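Local coordinates for glucose-binding protein (Thermus thermophilus HB27, PDB 2B3F), which binds glucose or galactose, here with galactose in the pocket, and probably delivers the sugar to a binding-protein-dependent transport system, at residues H119-M124 and V272-S277; K193-D198 and A379-A384; E82-L87 and F280-G285; F6-G11 and V44-V49. All blocks are in the same frame, centred on the assembly; numbering follows the deposited sequence.

Contact 1: residues H119-M124 and V272-S277; sequences HRSNVM and VFMMLS. With GAL (beta-D-galactopyranose), chain G.
An antiparallel strand pair that reaches the galactose pocket joins His-119 and Arg-120 to Leu-276 and Met-275 of strand 272-280. His-119 and Leu-276 form a hydrogen-bonded pair, N to O and O to N, both at 3.0 Å. Their side chains share the face turned to the sugar. His-119 CB packs on Leu-276 CG, and Leu-276 CD1 comes within 3.2 Å of galactose O2. The imidazole is fixed from outside: ND1 bonds Asp-243 and NE2 bonds Lys-312, which itself binds galactose.

On the other face Arg-120 lies over the Phe-273 ring. Arg-120 CD sits 3.9 Å from the Phe-273 ring centroid, a CH-pi contact, and the guanidinium and ring planes are 13° apart. Arg-120 CG is anti to the backbone N (chi1 -172°), and the extended chain carries its NH2 to Val-272 O (2.9 Å). Asn-122 ND2 meets the same carbonyl from its opposite face. Asn-122 OD1 is also gripped twice, by Arg-120 NE (3.1 Å) in the guanidinium plane and by Met-274 N (3.0 Å), which come from opposite faces of the amide. Ser-121 N gives Met-274 O a nearly straight bond of 2.8 Å. With a methionine in place of Arg-120, Asn-122 OD1 and Val-272 O would each probably lose one donor, and Asp-336 its salt-bridge partner.

Helix 166-190 packs against Met-274 and Val-272. Strand 341-344 runs alongside strand 272-280, and helix 328-339 covers Phe-273 and Met-275.

Contact 2: residues K193-D198 and A379-A384; sequences KLKFTD and AAQAIA
The backbone of 193-198 is irregular and comes closest to helix 373-387 where the CA atoms of Phe-196 and Gln-381 are 5.3 Å apart. Here the amide of Gln-381 reaches across to the loop. Gln-381 OE1 accepts from Phe-196 N at 2.7 Å, with the donor almost in line with the side-chain C=O, although the angle at the hydrogen is only 142°. The bend at chi2 (61°) turns the amide back to the loop, after CG leaves anti to the backbone N. NE2 is held by Asp-385, one turn further along the helix.

Phe-196 is the second residue of a type I beta turn from Lys-195 to Asp-198. Asp-198 then N-caps helix 199-212, so the contact ties the start of that helix to helix 373-387 near the C-terminus. The two alanines a turn apart on 373-387 receive the Phe-196 ring. Ala-380 CB lies over a ring face in a CH-pi contact, 3.7 Å from Phe-196 CD1, and Ala-384 CB meets its CE2 at 4.0 Å. Gln-381 OE1 sits at the ring edge, while Trp-190 meets the ring edge-to-face.

Lys-195 crosses Gln-381 at about a right angle and lays CE 3.3 Å from CD of the amide. Thr-197 CG2 touches Gln-381 CB at 3.8 Å.

Contact 3: residues E82-L87 and F280-G285; sequences EDLSAL and FGLPKG
Glu-82 and Leu-282 make the close part of this contact. Glu-82 N donates to Leu-282 O at 2.8 Å, and the bond is nearly straight at 170°. A water completes the backbone pairing, bridging Glu-82 O and Leu-282 N. The Glu-82 side chain then passes obliquely across Leu-282, whose CD2 lies 3.6 Å from OE1. Leu-84 CD2 packs on Leu-282 CB at 3.9 Å. The Leu-282 side chain also meets Ala-292 and Ile-293 of helix 289-299.

The contact joins two connections of the fold: the turn entering helix 85-91, and the loop from strand 272-280 to helix 289-299. Leu-84 holds the N-cap position of helix 85-91. Just before it, Asp-83 OD1 accepts from Ser-85 N in an Asx turn and from Ser-85 OG.

The other side, at the Glu-82 carboxylate, is wetter. One water there links Glu-82 OE2 (2.7 Å) to Pro-283 O. Another also donates to OE2, but accepts only a weak bond from Gly-285 N. Arg-289 forms a salt bridge with the same carboxylate oxygen. Lys-284 is exposed, and its touch on Glu-82 is loose, CG to CG at 4.0 Å.

Contact 4: residues F6-G11 and V44-V49; sequences FSWWAG and VNARAV. With GAL (beta-D-galactopyranose), chain G.
Trp-8 stands between galactose and helix 44-55. On the sugar side its NE1 donates to the ring oxygen O5 at 3.3 Å, long but straight at 167°. Trp-9 adds a shorter bond, NE1 to galactose O3 at 3.0 Å, with O3 near the indole plane at its edge, and a weak one to O4. On the helix side Trp-8 CE3 rests 3.7 Å from Ala-46 CB.

Trp-8 chi1 of 63° puts CG between the backbone N and the carbonyl carbon and turns the indole toward the sugar, with CE3 beside Ala-46. The same Ala-46 methyl meets Phe-6 CE2 at 4.0 Å. The Phe-6 ring turns its edge to the helix, where Val-49 CG1 lies 3.9 Å from CE1. Further out, Ser-7 OG accepts from Trp-9 N in an ST turn ending strand 2-7, and Gln-64 OE1 from the backbone N of Trp-8. Arg-47 passes near Trp-8 CH2 and forms salt bridges with Glu-354 and Glu-70.

Replacing Trp-8 with an alanine would probably leave O5 without this donor and open a gap between Ala-46 and the sugar. The chemistry gives one indole two jobs: its N-H serves the sugar, and CE3 on its benzene part packs on the helix methyl.

Contacts 1 and 4 both reach galactose. Their centres are 21 Å apart and their nearest atoms about 6 Å apart, so they do not touch. Contact 4 brings Trp-8 and Trp-9 to the sugar, and contact 1 brings His-119 and Leu-276. Both reach the same mixed sheet, through strand 2-7 and through strands 119-120 and 272-280. Contact 3 adjoins contact 1 along strand 272-280, although their centres are 27 Å apart. It packs directly on contact 4: Phe-280 CZ lies 3.7 Å from Trp-9 CZ3, a second-shell link to the pocket. Contact 2 stands apart from the sugar site. Its nearest atoms are about 11 Å from contact 1, 13 Å from contact 4 and 26 Å from contact 3.

Contact 1: residues H119-M124 and V272-S277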
loop_
_atom_site.group_PDB
_atom_site.type_symbol
_atom_site.label_atom_id
_atom_site.label_comp_id
_atom_site.label_asym_id
_atom_site.label_seq_id
_atom_site.Cartn_x
_atom_site.Cartn_y
_atom_site.Cartn_z
ATOM N N HIS A 119 -5.737 -1.366 -2.779
ATOM C CA HIS A 119 -5.502 -0.083 -2.133
ATOM C C HIS A 119 -4.861 0.892 -3.134
ATOM O O HIS A 119 -4.190 0.493 -4.100
ATOM C CB HIS A 119 -4.572 -0.205 -0.905
ATOM C CG HIS A 119 -5.248 -0.545 0.401
ATOM N ND1 HIS A 119 -6.139 0.293 1.034
ATOM C CD2 HIS A 119 -5.081 -1.607 1.228
ATOM C CE1 HIS A 119 -6.498 -0.250 2.190
ATOM N NE2 HIS A 119 -5.874 -1.404 2.326
ATOM N N ARG A 120 -5.057 2.173 -2.865
ATOM C CA ARG A 120 -4.441 3.261 -3.610
ATOM C C ARG A 120 -3.398 3.936 -2.717
ATOM O O ARG A 120 -3.700 4.280 -1.562
ATOM C CB ARG A 120 -5.489 4.300 -3.963
ATOM C CG ARG A 120 -4.974 5.359 -4.895
ATOM C CD ARG A 120 -6.089 6.238 -5.382
ATOM N NE ARG A 120 -5.625 7.170 -6.386
ATOM C CZ ARG A 120 -6.431 7.973 -7.070
ATOM N NH1 ARG A 120 -7.722 7.952 -6.837
ATOM N NH2 ARG A 120 -5.948 8.775 -7.994
ATOM N N SER A 121 -2.213 4.143 -3.275
ATOM C CA SER A 121 -1.117 4.768 -2.562
ATOM C C SER A 121 -1.204 6.302 -2.588
ATOM O O SER A 121 -0.966 6.956 -1.559
ATOM C CB SER A 121 0.224 4.318 -3.148
ATOM O OG SER A 121 1.291 5.045 -2.545
ATOM N N ASN A 122 -1.525 6.870 -3.750
ATOM C CA ASN A 122 -1.376 8.314 -3.975
ATOM C C ASN A 122 -2.632 9.115 -3.614
ATOM O O ASN A 122 -3.303 9.676 -4.513
ATOM C CB ASN A 122 -0.920 8.592 -5.417
ATOM C CG ASN A 122 -1.919 8.094 -6.490
ATOM O OD1 ASN A 122 -2.498 7.010 -6.380
ATOM N ND2 ASN A 122 -2.122 8.909 -7.519
ATOM N N VAL A 123 -2.944 9.169 -2.314
ATOM C CA VAL A 123 -4.055 9.969 -1.835
ATOM C C VAL A 123 -3.578 10.995 -0.814
ATOM O O VAL A 123 -2.762 10.695 0.071
ATOM C CB VAL A 123 -5.196 9.108 -1.213
ATOM C CG1 VAL A 123 -6.417 9.977 -0.925
ATOM C CG2 VAL A 123 -5.553 7.934 -2.162
ATOM N N MET A 124 -4.117 12.206 -0.954
ATOM C CA MET A 124 -3.867 13.298 -0.035
ATOM C C MET A 124 -5.141 13.525 0.770
ATOM O O MET A 124 -6.232 13.727 0.190
ATOM C CB MET A 124 -3.494 14.586 -0.800
ATOM C CG MET A 124 -3.248 15.807 0.106
ATOM S SD MET A 124 -2.813 17.285 -0.851
ATOM C CE MET A 124 -4.284 17.560 -1.839
ATOM N N VAL A 272 -4.230 9.265 -12.330
ATOM C CA VAL A 272 -3.375 8.091 -12.211
ATOM C C VAL A 272 -3.646 7.476 -10.845
ATOM O O VAL A 272 -3.721 8.185 -9.834
ATOM C CB VAL A 272 -1.876 8.426 -12.330
ATOM C CG1 VAL A 272 -1.027 7.141 -12.288
ATOM C CG2 VAL A 272 -1.600 9.203 -13.604
ATOM N N PHE A 273 -3.805 6.152 -10.838
ATOM C CA PHE A 273 -4.144 5.394 -9.633
ATOM C C PHE A 273 -2.932 4.513 -9.402
ATOM O O PHE A 273 -2.650 3.602 -10.179
ATOM C CB PHE A 273 -5.426 4.596 -9.909
ATOM C CG PHE A 273 -6.027 3.882 -8.716
ATOM C CD1 PHE A 273 -7.341 4.133 -8.347
ATOM C CD2 PHE A 273 -5.344 2.874 -8.047
ATOM C CE1 PHE A 273 -7.956 3.446 -7.297
ATOM C CE2 PHE A 273 -5.956 2.174 -6.988
ATOM C CZ PHE A 273 -7.263 2.461 -6.614
ATOM N N MET A 274 -2.169 4.820 -8.351
ATOM C CA MET A 274 -1.016 4.000 -7.991
ATOM C C MET A 274 -1.513 2.916 -7.045
ATOM O O MET A 274 -1.871 3.194 -5.895
ATOM C CB MET A 274 0.093 4.832 -7.316
ATOM C CG MET A 274 1.271 3.971 -6.939
ATOM S SD MET A 274 2.635 4.911 -6.192
ATOM C CE MET A 274 3.430 5.546 -7.617
ATOM N N MET A 275 -1.569 1.690 -7.552
ATOM C CA MET A 275 -2.229 0.611 -6.830
ATOM C C MET A 275 -1.261 -0.285 -6.085
ATOM O O MET A 275 -0.048 -0.294 -6.345
ATOM C CB MET A 275 -3.077 -0.254 -7.791
ATOM C CG MET A 275 -2.282 -0.996 -8.830
ATOM S SD MET A 275 -1.483 -2.540 -8.304
ATOM C CE MET A 275 -2.898 -3.616 -7.978
ATOM N N LEU A 276 -1.833 -1.040 -5.151
ATOM C CA LEU A 276 -1.214 -2.198 -4.532
ATOM C C LEU A 276 -2.355 -3.157 -4.201
ATOM O O LEU A 276 -3.530 -2.752 -4.205
ATOM C CB LEU A 276 -0.458 -1.799 -3.239
ATOM C CG LEU A 276 -1.318 -1.085 -2.197
ATOM C CD1 LEU A 276 -1.275 -1.783 -0.850
ATOM C CD2 LEU A 276 -1.011 0.421 -2.095
ATOM N N SER A 277 -2.018 -4.395 -3.887
ATOM C CA SER A 277 -3.044 -5.383 -3.568
ATOM C C SER A 277 -2.535 -6.361 -2.539
ATOM O O SER A 277 -1.482 -6.961 -2.719
ATOM C CB SER A 277 -3.485 -6.126 -4.839
ATOM O OG SER A 277 -4.412 -7.144 -4.509
HETATM C C1 GAL G . 0.294 -1.830 3.243
HETATM C C2 GAL G . -0.791 -2.914 3.214
HETATM C C3 GAL G . -2.115 -2.409 3.772
HETATM C C4 GAL G . -1.924 -1.766 5.147
HETATM C C5 GAL G . -0.739 -0.773 5.069
HETATM C C6 GAL G . -0.414 -0.058 6.391
HETATM O O1 GAL G . 1.519 -2.326 2.793
HETATM O O2 GAL G . -0.933 -3.399 1.869
HETATM O O3 GAL G . -3.041 -3.481 3.875
HETATM O O4 GAL G . -1.706 -2.800 6.070
HETATM O O5 GAL G . 0.434 -1.393 4.599
HETATM O O6 GAL G . 0.176 -0.942 7.296
#

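Contact 2: residues K193-D198 and A379-A384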
loop_
_atom_site.group_PDB
_atom_site.type_symbol
_atom_site.label_atom_id
_atom_site.label_comp_id
_atom_site.label_asym_id
_atom_site.label_seq_id
_atom_site.Cartn_x
_atom_site.Cartn_y
_atom_site.Cartn_z
ATOM N N LYS A 193 14.589 0.878 -17.897
ATOM C CA LYS A 193 14.747 1.739 -19.070
ATOM C C LYS A 193 15.131 3.147 -18.684
ATOM O O LYS A 193 15.785 3.843 -19.461
ATOM C CB LYS A 193 13.479 1.759 -19.922
ATOM C CG LYS A 193 13.292 0.453 -20.703
ATOM C CD LYS A 193 12.084 0.528 -21.617
ATOM C CE LYS A 193 12.009 -0.692 -22.540
ATOM N NZ LYS A 193 10.581 -0.926 -22.962
ATOM N N LEU A 194 14.727 3.575 -17.492
ATOM C CA LEU A 194 15.133 4.877 -16.971
ATOM C C LEU A 194 15.976 4.641 -15.729
ATOM O O LEU A 194 15.543 3.958 -14.795
ATOM C CB LEU A 194 13.925 5.739 -16.636
ATOM C CG LEU A 194 14.196 7.150 -16.096
ATOM C CD1 LEU A 194 14.745 8.084 -17.159
ATOM C CD2 LEU A 194 12.927 7.708 -15.539
ATOM N N LYS A 195 17.178 5.213 -15.732
ATOM C CA LYS A 195 18.071 5.132 -14.591
ATOM C C LYS A 195 17.649 6.144 -13.520
ATOM O O LYS A 195 17.121 7.218 -13.833
ATOM C CB LYS A 195 19.523 5.383 -15.015
ATOM C CG LYS A 195 20.114 4.269 -15.885
ATOM C CD LYS A 195 21.647 4.353 -16.009
ATOM C CE LYS A 195 22.363 3.950 -14.693
ATOM N NZ LYS A 195 23.871 3.748 -14.737
ATOM N N PHE A 196 17.893 5.775 -12.260
ATOM C CA PHE A 196 17.637 6.657 -11.122
ATOM C C PHE A 196 18.520 7.902 -11.161
ATOM O O PHE A 196 18.174 8.922 -10.600
ATOM C CB PHE A 196 17.845 5.907 -9.801
ATOM C CG PHE A 196 16.789 4.865 -9.534
ATOM C CD1 PHE A 196 15.631 5.204 -8.862
ATOM C CD2 PHE A 196 16.941 3.567 -9.992
ATOM C CE1 PHE A 196 14.648 4.245 -8.625
ATOM C CE2 PHE A 196 15.951 2.617 -9.774
ATOM C CZ PHE A 196 14.818 2.965 -9.095
ATOM N N THR A 197 19.653 7.791 -11.839
ATOM C CA THR A 197 20.591 8.892 -12.013
ATOM C C THR A 197 20.261 9.788 -13.213
ATOM O O THR A 197 20.942 10.785 -13.435
ATOM C CB THR A 197 22.014 8.358 -12.190
ATOM O OG1 THR A 197 22.014 7.353 -13.210
ATOM C CG2 THR A 197 22.529 7.764 -10.900
ATOM N N ASP A 198 19.232 9.450 -13.981
ATOM C CA ASP A 198 18.754 10.351 -15.031
ATOM C C ASP A 198 18.279 11.654 -14.402
ATOM O O ASP A 198 17.594 11.638 -13.369
ATOM C CB ASP A 198 17.596 9.739 -15.815
ATOM C CG ASP A 198 17.250 10.552 -17.057
ATOM O OD1 ASP A 198 16.506 11.551 -16.959
ATOM O OD2 ASP A 198 17.745 10.170 -18.129
ATOM N N ALA A 379 22.578 6.486 -4.985
ATOM C CA ALA A 379 22.372 5.361 -4.067
ATOM C C ALA A 379 21.307 4.388 -4.586
ATOM O O ALA A 379 21.506 3.186 -4.573
ATOM C CB ALA A 379 22.003 5.842 -2.687
ATOM N N ALA A 380 20.186 4.918 -5.065
ATOM C CA ALA A 380 19.119 4.059 -5.590
ATOM C C ALA A 380 19.627 3.312 -6.803
ATOM O O ALA A 380 19.307 2.137 -6.984
ATOM C CB ALA A 380 17.897 4.884 -5.942
ATOM N N GLN A 381 20.423 3.985 -7.639
ATOM C CA GLN A 381 21.000 3.301 -8.809
ATOM C C GLN A 381 21.975 2.173 -8.413
ATOM O O GLN A 381 21.982 1.109 -9.017
ATOM C CB GLN A 381 21.699 4.281 -9.756
ATOM C CG GLN A 381 22.061 3.661 -11.119
ATOM C CD GLN A 381 20.827 3.174 -11.865
ATOM O OE1 GLN A 381 19.868 3.929 -12.033
ATOM N NE2 GLN A 381 20.838 1.918 -12.290
ATOM N N ALA A 382 22.777 2.404 -7.384
ATOM C CA ALA A 382 23.721 1.384 -6.942
ATOM C C ALA A 382 22.957 0.125 -6.473
ATOM O O ALA A 382 23.324 -1.011 -6.800
ATOM C CB ALA A 382 24.614 1.943 -5.836
ATOM N N ILE A 383 21.896 0.317 -5.704
ATOM C CA ILE A 383 21.084 -0.819 -5.260
ATOM C C ILE A 383 20.469 -1.529 -6.467
ATOM O O ILE A 383 20.493 -2.754 -6.546
ATOM C CB ILE A 383 19.976 -0.371 -4.309
ATOM C CG1 ILE A 383 20.568 0.323 -3.082
ATOM C CG2 ILE A 383 19.076 -1.561 -3.907
ATOM C CD1 ILE A 383 21.573 -0.455 -2.360
ATOM N N ALA A 384 19.923 -0.753 -7.407
ATOM C CA ALA A 384 19.313 -1.333 -8.605
ATOM C C ALA A 384 20.332 -2.207 -9.338
ATOM O O ALA A 384 20.042 -3.344 -9.739
ATOM C CB ALA A 384 18.781 -0.223 -9.515
#

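Contact 3: residues E82-L87 and F280-G285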
loop_
_atom_site.group_PDB
_atom_site.type_symbol
_atom_site.label_atom_id
_atom_site.label_comp_id
_atom_site.label_asym_id
_atom_site.label_seq_id
_atom_site.Cartn_x
_atom_site.Cartn_y
_atom_site.Cartn_z
ATOM N N GLU A 82 2.746 -22.970 -3.364
ATOM C CA GLU A 82 1.987 -23.826 -4.281
ATOM C C GLU A 82 1.349 -23.014 -5.409
ATOM O O GLU A 82 0.870 -21.894 -5.221
ATOM C CB GLU A 82 0.882 -24.585 -3.541
ATOM C CG GLU A 82 1.374 -25.643 -2.606
ATOM C CD GLU A 82 0.305 -26.668 -2.264
ATOM O OE1 GLU A 82 -0.580 -26.906 -3.126
ATOM O OE2 GLU A 82 0.365 -27.217 -1.138
ATOM N N ASP A 83 1.328 -23.615 -6.593
ATOM C CA ASP A 83 0.647 -23.072 -7.754
ATOM C C ASP A 83 -0.851 -23.207 -7.542
ATOM O O ASP A 83 -1.341 -24.299 -7.229
ATOM C CB ASP A 83 1.100 -23.868 -8.990
ATOM C CG ASP A 83 0.535 -23.352 -10.290
ATOM O OD1 ASP A 83 -0.247 -22.390 -10.328
ATOM O OD2 ASP A 83 0.899 -23.954 -11.334
ATOM N N LEU A 84 -1.570 -22.096 -7.693
ATOM C CA LEU A 84 -3.000 -22.017 -7.437
ATOM C C LEU A 84 -3.857 -22.049 -8.714
ATOM O O LEU A 84 -5.053 -21.806 -8.649
ATOM C CB LEU A 84 -3.326 -20.729 -6.665
ATOM C CG LEU A 84 -2.541 -20.510 -5.366
ATOM C CD1 LEU A 84 -2.958 -19.183 -4.723
ATOM C CD2 LEU A 84 -2.784 -21.652 -4.396
ATOM N N SER A 85 -3.241 -22.347 -9.859
ATOM C CA SER A 85 -3.953 -22.354 -11.147
ATOM C C SER A 85 -5.251 -23.180 -11.116
ATOM O O SER A 85 -6.301 -22.710 -11.570
ATOM C CB SER A 85 -3.021 -22.848 -12.261
ATOM O OG SER A 85 -1.894 -21.978 -12.408
ATOM N N ALA A 86 -5.190 -24.381 -10.539
ATOM C CA ALA A 86 -6.377 -25.276 -10.500
ATOM C C ALA A 86 -7.488 -24.681 -9.658
ATOM O O ALA A 86 -8.666 -24.753 -10.007
ATOM C CB ALA A 86 -5.980 -26.638 -9.958
ATOM N N LEU A 87 -7.107 -24.072 -8.529
ATOM C CA LEU A 87 -8.064 -23.385 -7.679
ATOM C C LEU A 87 -8.694 -22.210 -8.418
ATOM O O LEU A 87 -9.896 -21.984 -8.309
ATOM C CB LEU A 87 -7.387 -22.912 -6.379
ATOM C CG LEU A 87 -8.280 -22.229 -5.364
ATOM C CD1 LEU A 87 -9.345 -23.184 -4.869
ATOM C CD2 LEU A 87 -7.403 -21.736 -4.204
ATOM N N PHE A 280 -3.291 -13.458 -0.462
ATOM C CA PHE A 280 -2.906 -14.612 0.333
ATOM C C PHE A 280 -2.622 -15.780 -0.600
ATOM O O PHE A 280 -3.368 -15.980 -1.554
ATOM C CB PHE A 280 -4.021 -15.011 1.294
ATOM C CG PHE A 280 -4.184 -14.059 2.454
ATOM C CD1 PHE A 280 -3.458 -14.242 3.629
ATOM C CD2 PHE A 280 -5.064 -12.997 2.364
ATOM C CE1 PHE A 280 -3.607 -13.350 4.704
ATOM C CE2 PHE A 280 -5.226 -12.110 3.430
ATOM C CZ PHE A 280 -4.471 -12.298 4.604
ATOM N N GLY A 281 -1.584 -16.546 -0.283
ATOM C CA GLY A 281 -1.286 -17.768 -1.012
ATOM C C GLY A 281 -1.245 -18.992 -0.136
ATOM O O GLY A 281 -1.721 -18.990 1.003
ATOM N N LEU A 282 -0.635 -20.038 -0.678
ATOM C CA LEU A 282 -0.579 -21.332 -0.032
ATOM C C LEU A 282 0.866 -21.807 0.024
ATOM O O LEU A 282 1.382 -22.355 -0.947
ATOM C CB LEU A 282 -1.455 -22.330 -0.795
ATOM C CG LEU A 282 -1.585 -23.724 -0.159
ATOM C CD1 LEU A 282 -2.248 -23.624 1.199
ATOM C CD2 LEU A 282 -2.402 -24.635 -1.051
ATOM N N PRO A 283 1.545 -21.582 1.159
ATOM C CA PRO A 283 2.916 -22.075 1.299
ATOM C C PRO A 283 2.980 -23.593 1.228
ATOM O O PRO A 283 2.140 -24.263 1.824
ATOM C CB PRO A 283 3.323 -21.608 2.711
ATOM C CG PRO A 283 2.347 -20.553 3.076
ATOM C CD PRO A 283 1.087 -20.845 2.349
ATOM N N LYS A 284 3.987 -24.119 0.536
ATOM C CA LYS A 284 4.317 -25.544 0.645
ATOM C C LYS A 284 4.649 -25.888 2.097
ATOM O O LYS A 284 5.297 -25.112 2.813
ATOM C CB LYS A 284 5.506 -25.901 -0.244
ATOM C CG LYS A 284 5.278 -25.673 -1.709
ATOM C CD LYS A 284 6.466 -26.177 -2.507
ATOM C CE LYS A 284 6.387 -25.764 -3.934
ATOM N NZ LYS A 284 7.504 -26.379 -4.696
ATOM N N GLY A 285 4.194 -27.058 2.538
ATOM C CA GLY A 285 4.479 -27.508 3.881
ATOM C C GLY A 285 3.530 -26.962 4.929
ATOM O O GLY A 285 3.692 -27.250 6.117
HETATM O O HOH W 1 0.510 -19.872 -3.313
HETATM O O HOH W 2 0.671 -26.489 1.415
HETATM O O HOH W 3 2.666 -28.630 0.058
#

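Contact 4: residues F6-G11 and V44-V49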
loop_
_atom_site.group_PDB
_atom_site.type_symbol
_atom_site.label_atom_id
_atom_site.label_comp_id
_atom_site.label_asym_id
_atom_site.label_seq_id
_atom_site.Cartn_x
_atom_site.Cartn_y
_atom_site.Cartn_z
ATOM N N PHE A 6 -1.198 -15.331 8.859
ATOM C CA PHE A 6 -0.083 -14.428 9.146
ATOM C C PHE A 6 -0.310 -13.113 8.390
ATOM O O PHE A 6 -0.599 -13.102 7.197
ATOM C CB PHE A 6 1.213 -15.124 8.738
ATOM C CG PHE A 6 2.486 -14.392 9.118
ATOM C CD1 PHE A 6 3.268 -14.849 10.172
ATOM C CD2 PHE A 6 2.934 -13.304 8.375
ATOM C CE1 PHE A 6 4.466 -14.197 10.522
ATOM C CE2 PHE A 6 4.147 -12.667 8.715
ATOM C CZ PHE A 6 4.892 -13.127 9.787
ATOM N N SER A 7 -0.211 -11.984 9.088
ATOM C CA SER A 7 -0.449 -10.680 8.477
ATOM C C SER A 7 0.170 -9.593 9.360
ATOM O O SER A 7 0.715 -9.885 10.437
ATOM C CB SER A 7 -1.954 -10.397 8.312
ATOM O OG SER A 7 -2.565 -9.971 9.530
ATOM N N TRP A 8 0.051 -8.356 8.903
ATOM C CA TRP A 8 0.397 -7.212 9.759
ATOM C C TRP A 8 -0.800 -6.371 10.141
ATOM O O TRP A 8 -0.670 -5.180 10.501
ATOM C CB TRP A 8 1.541 -6.394 9.153
ATOM C CG TRP A 8 1.358 -5.715 7.864
ATOM C CD1 TRP A 8 0.927 -4.433 7.647
ATOM C CD2 TRP A 8 1.744 -6.222 6.580
ATOM N NE1 TRP A 8 0.993 -4.118 6.299
ATOM C CE2 TRP A 8 1.501 -5.202 5.628
ATOM C CE3 TRP A 8 2.267 -7.443 6.140
ATOM C CZ2 TRP A 8 1.757 -5.380 4.262
ATOM C CZ3 TRP A 8 2.513 -7.613 4.801
ATOM C CH2 TRP A 8 2.261 -6.595 3.881
ATOM N N TRP A 9 -1.985 -6.989 10.124
ATOM C CA TRP A 9 -3.178 -6.247 10.407
ATOM C C TRP A 9 -3.512 -6.253 11.908
ATOM O O TRP A 9 -4.542 -6.731 12.353
ATOM C CB TRP A 9 -4.314 -6.767 9.526
ATOM C CG TRP A 9 -4.139 -6.400 8.093
ATOM C CD1 TRP A 9 -3.556 -5.267 7.573
ATOM C CD2 TRP A 9 -4.564 -7.180 6.973
ATOM N NE1 TRP A 9 -3.596 -5.308 6.196
ATOM C CE2 TRP A 9 -4.217 -6.467 5.806
ATOM C CE3 TRP A 9 -5.212 -8.411 6.849
ATOM C CZ2 TRP A 9 -4.508 -6.942 4.532
ATOM C CZ3 TRP A 9 -5.469 -8.903 5.572
ATOM C CH2 TRP A 9 -5.145 -8.158 4.441
ATOM N N ALA A 10 -2.589 -5.693 12.678
ATOM C CA ALA A 10 -2.711 -5.613 14.124
ATOM C C ALA A 10 -3.426 -4.341 14.539
ATOM O O ALA A 10 -3.511 -3.360 13.788
ATOM C CB ALA A 10 -1.324 -5.645 14.726
ATOM N N GLY A 11 -3.923 -4.344 15.779
ATOM C CA GLY A 11 -4.490 -3.165 16.355
ATOM C C GLY A 11 -5.634 -2.647 15.532
ATOM O O GLY A 11 -6.529 -3.424 15.134
ATOM N N VAL A 44 6.947 -4.077 7.188
ATOM C CA VAL A 44 8.401 -4.083 7.338
ATOM C C VAL A 44 8.771 -5.145 8.367
ATOM O O VAL A 44 9.648 -5.985 8.108
ATOM C CB VAL A 44 8.954 -2.692 7.727
ATOM C CG1 VAL A 44 10.485 -2.742 7.860
ATOM C CG2 VAL A 44 8.485 -1.636 6.722
ATOM N N ASN A 45 8.119 -5.129 9.525
ATOM C CA ASN A 45 8.427 -6.130 10.556
ATOM C C ASN A 45 7.942 -7.527 10.169
ATOM O O ASN A 45 8.617 -8.514 10.423
ATOM C CB ASN A 45 7.857 -5.727 11.922
ATOM C CG ASN A 45 8.540 -4.495 12.500
ATOM O OD1 ASN A 45 9.696 -4.188 12.160
ATOM N ND2 ASN A 45 7.828 -3.782 13.373
ATOM N N ALA A 46 6.771 -7.599 9.551
ATOM C CA ALA A 46 6.187 -8.898 9.171
ATOM C C ALA A 46 7.096 -9.653 8.199
ATOM O O ALA A 46 7.243 -10.885 8.291
ATOM C CB ALA A 46 4.817 -8.709 8.556
ATOM N N ARG A 47 7.685 -8.906 7.274
ATOM C CA ARG A 47 8.649 -9.417 6.266
ATOM C C ARG A 47 9.800 -10.151 6.977
ATOM O O ARG A 47 10.168 -11.280 6.622
ATOM C CB ARG A 47 9.147 -8.193 5.475
ATOM C CG ARG A 47 9.903 -8.323 4.178
ATOM C CD ARG A 47 9.775 -6.960 3.390
ATOM N NE ARG A 47 8.384 -6.783 2.902
ATOM C CZ ARG A 47 7.658 -5.654 2.898
ATOM N NH1 ARG A 47 8.130 -4.502 3.364
ATOM N NH2 ARG A 47 6.402 -5.698 2.451
ATOM N N ALA A 48 10.327 -9.530 8.025
ATOM C CA ALA A 48 11.454 -10.073 8.753
ATOM C C ALA A 48 11.087 -11.329 9.544
ATOM O O ALA A 48 11.846 -12.303 9.563
ATOM C CB ALA A 48 12.049 -9.010 9.679
ATOM N N VAL A 49 9.940 -11.312 10.208
ATOM C CA VAL A 49 9.508 -12.472 10.985
ATOM C C VAL A 49 9.150 -13.640 10.038
ATOM O O VAL A 49 9.499 -14.801 10.295
ATOM C CB VAL A 49 8.332 -12.117 11.880
ATOM C CG1 VAL A 49 7.753 -13.360 12.534
ATOM C CG2 VAL A 49 8.792 -11.068 12.915
HETATM C C1 GAL G . 0.294 -1.830 3.243
HETATM C C2 GAL G . -0.791 -2.914 3.214
HETATM C C3 GAL G . -2.115 -2.409 3.772
HETATM C C4 GAL G . -1.924 -1.766 5.147
HETATM C C5 GAL G . -0.739 -0.773 5.069
HETATM C C6 GAL G . -0.414 -0.058 6.391
HETATM O O1 GAL G . 1.519 -2.326 2.793
HETATM O O2 GAL G . -0.933 -3.399 1.869
HETATM O O3 GAL G . -3.041 -3.481 3.875
HETATM O O4 GAL G . -1.706 -2.800 6.070
HETATM O O5 GAL G . 0.434 -1.393 4.599
HETATM O O6 GAL G . 0.176 -0.942 7.296
#